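Local coordinates for protein superoxide dismutase [Fe] (PDB 1B06) that disproportionates superoxide radicals into hydrogen peroxide and oxygen, using one iron ion bound in each subunit, at residues K27-I30 with D31-N35. Sequence-based numbering, arbitrary orientation.
Sequences KDII and DVHYN. With FE (Fe (III) ion), chain G.
Ile29 and His33 sit one turn apart at the start of helix 27-57, joined by a backbone bond from His33 N to Ile29 O of 2.8 Å. Asp31 N to Lys27 O and Tyr34 N to Ile30 O, both 2.9 Å, are the neighbouring i to i+4 bonds. Together they define the first alpha-helical turns, before the helix widens into a pi-type turn at 33-35.

Metal binding comes next. The His33 ring is carried with CG anti to the backbone N (chi1 -163°), which carries NE2 away from the preceding turn to the iron at 2.2 Å. His33 CD2 and CE1 each lie 3.2 Å from the iron, so the ring approaches it symmetrically. A water also binds the iron, and His84, Asp170 and His174 of the same chain complete the site; Trp88 meets the His33 ring edge-to-face.

Among van der Waals contacts, the methyl Val32 CG1 lies over the preceding turn, 3.4 Å from both carbonyl oxygens, Asp28 O and Ile29 O. Its chi1 of 66° sets this methyl between N and the carbonyl carbon, turned back over those carbonyls. Ile29 CG2 passes more loosely by a ring nitrogen, His33 ND1, while the Ile29 side chain also packs on helix 177-180.

A polar link closes the far turn: Asn35 ND2 donates to Asp31 OD1, nearly in its own amide plane but above the carboxylate plane, and adds a weak bond to Asp31 O. The Tyr34 hydroxyl bonds instead to Pro12 O, and its ring stacks with Phe11.

Chemically, successive i to i+4 backbone bonds anchor His33, the first iron ligand of the alpha-hairpin domain, its imidazole held by the main-chain bond at its root, by neighbouring rings and by the metal.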
loop_
_atom_site.group_PDB
_atom_site.type_symbol
_atom_site.label_atom_id
_atom_site.label_comp_id
_atom_site.label_asym_id
_atom_site.label_seq_id
_atom_site.Cartn_x
_atom_site.Cartn_y
_atom_site.Cartn_z
ATOM N N LYS A 27 12.248 -17.271 -24.931
ATOM C CA LYS A 27 13.590 -16.971 -24.451
ATOM C C LYS A 27 13.827 -15.470 -24.385
ATOM O O LYS A 27 14.646 -15.003 -23.598
ATOM C CB LYS A 27 14.636 -17.619 -25.361
ATOM C CG LYS A 27 14.639 -17.085 -26.782
ATOM C CD LYS A 27 14.982 -18.182 -27.790
ATOM C CE LYS A 27 14.500 -17.833 -29.197
ATOM N NZ LYS A 27 15.310 -16.747 -29.820
ATOM N N ASP A 28 13.111 -14.714 -25.211
ATOM C CA ASP A 28 13.250 -13.261 -25.222
ATOM C C ASP A 28 12.845 -12.687 -23.874
ATOM O O ASP A 28 13.431 -11.714 -23.400
ATOM C CB ASP A 28 12.371 -12.644 -26.307
ATOM C CG ASP A 28 12.890 -12.918 -27.699
ATOM O OD1 ASP A 28 14.094 -13.224 -27.839
ATOM O OD2 ASP A 28 12.091 -12.826 -28.654
ATOM N N ILE A 29 11.832 -13.294 -23.263
ATOM C CA ILE A 29 11.342 -12.852 -21.969
ATOM C C ILE A 29 12.308 -13.281 -20.871
ATOM O O ILE A 29 12.741 -12.466 -20.062
ATOM C CB ILE A 29 9.949 -13.443 -21.683
ATOM C CG1 ILE A 29 8.892 -12.680 -22.486
ATOM C CG2 ILE A 29 9.643 -13.377 -20.200
ATOM C CD1 ILE A 29 7.543 -13.373 -22.531
ATOM N N ILE A 30 12.647 -14.565 -20.858
ATOM C CA ILE A 30 13.551 -15.108 -19.855
ATOM C C ILE A 30 14.885 -14.374 -19.810
ATOM O O ILE A 30 15.407 -14.080 -18.737
ATOM C CB ILE A 30 13.805 -16.608 -20.109
ATOM C CG1 ILE A 30 12.478 -17.363 -20.063
ATOM C CG2 ILE A 30 14.754 -17.172 -19.055
ATOM C CD1 ILE A 30 11.798 -17.333 -18.692
ATOM N N ASP A 31 15.433 -14.076 -20.979
ATOM C CA ASP A 31 16.708 -13.379 -21.064
ATOM C C ASP A 31 16.717 -12.050 -20.302
ATOM O O ASP A 31 17.523 -11.858 -19.390
ATOM C CB ASP A 31 17.059 -13.137 -22.531
ATOM C CG ASP A 31 18.444 -12.546 -22.710
ATOM O OD1 ASP A 31 19.389 -13.015 -22.040
ATOM O OD2 ASP A 31 18.583 -11.609 -23.525
ATOM N N VAL A 32 15.825 -11.136 -20.678
ATOM C CA VAL A 32 15.744 -9.827 -20.027
ATOM C C VAL A 32 15.150 -9.891 -18.611
ATOM O O VAL A 32 15.472 -9.066 -17.755
ATOM C CB VAL A 32 14.920 -8.835 -20.879
ATOM C CG1 VAL A 32 13.474 -9.292 -20.958
ATOM C CG2 VAL A 32 15.009 -7.444 -20.287
ATOM N N HIS A 33 14.284 -10.870 -18.370
ATOM C CA HIS A 33 13.665 -11.050 -17.058
ATOM C C HIS A 33 14.742 -11.422 -16.045
ATOM O O HIS A 33 14.748 -10.945 -14.909
ATOM C CB HIS A 33 12.626 -12.171 -17.125
ATOM C CG HIS A 33 11.657 -12.177 -15.984
ATOM N ND1 HIS A 33 10.545 -12.993 -15.961
ATOM C CD2 HIS A 33 11.620 -11.458 -14.836
ATOM C CE1 HIS A 33 9.865 -12.774 -14.850
ATOM N NE2 HIS A 33 10.495 -11.847 -14.150
ATOM N N TYR A 34 15.657 -12.283 -16.479
ATOM C CA TYR A 34 16.743 -12.761 -15.639
ATOM C C TYR A 34 17.949 -11.818 -15.631
ATOM O O TYR A 34 18.359 -11.343 -14.575
ATOM C CB TYR A 34 17.167 -14.162 -16.101
ATOM C CG TYR A 34 18.412 -14.685 -15.426
ATOM C CD1 TYR A 34 18.397 -15.054 -14.086
ATOM C CD2 TYR A 34 19.615 -14.779 -16.121
ATOM C CE1 TYR A 34 19.546 -15.498 -13.448
ATOM C CE2 TYR A 34 20.776 -15.222 -15.496
ATOM C CZ TYR A 34 20.735 -15.577 -14.158
ATOM O OH TYR A 34 21.883 -15.984 -13.520
ATOM N N ASN A 35 18.508 -11.541 -16.803
ATOM C CA ASN A 35 19.675 -10.668 -16.896
ATOM C C ASN A 35 19.368 -9.193 -16.690
ATOM O O ASN A 35 20.257 -8.410 -16.359
ATOM C CB ASN A 35 20.363 -10.850 -18.246
ATOM C CG ASN A 35 21.023 -12.196 -18.377
ATOM O OD1 ASN A 35 21.890 -12.557 -17.574
ATOM N ND2 ASN A 35 20.614 -12.960 -19.385
HETATM FE FE FE G . 9.510 -10.618 -12.576
HETATM O O HOH W 1 8.597 -9.584 -11.022
#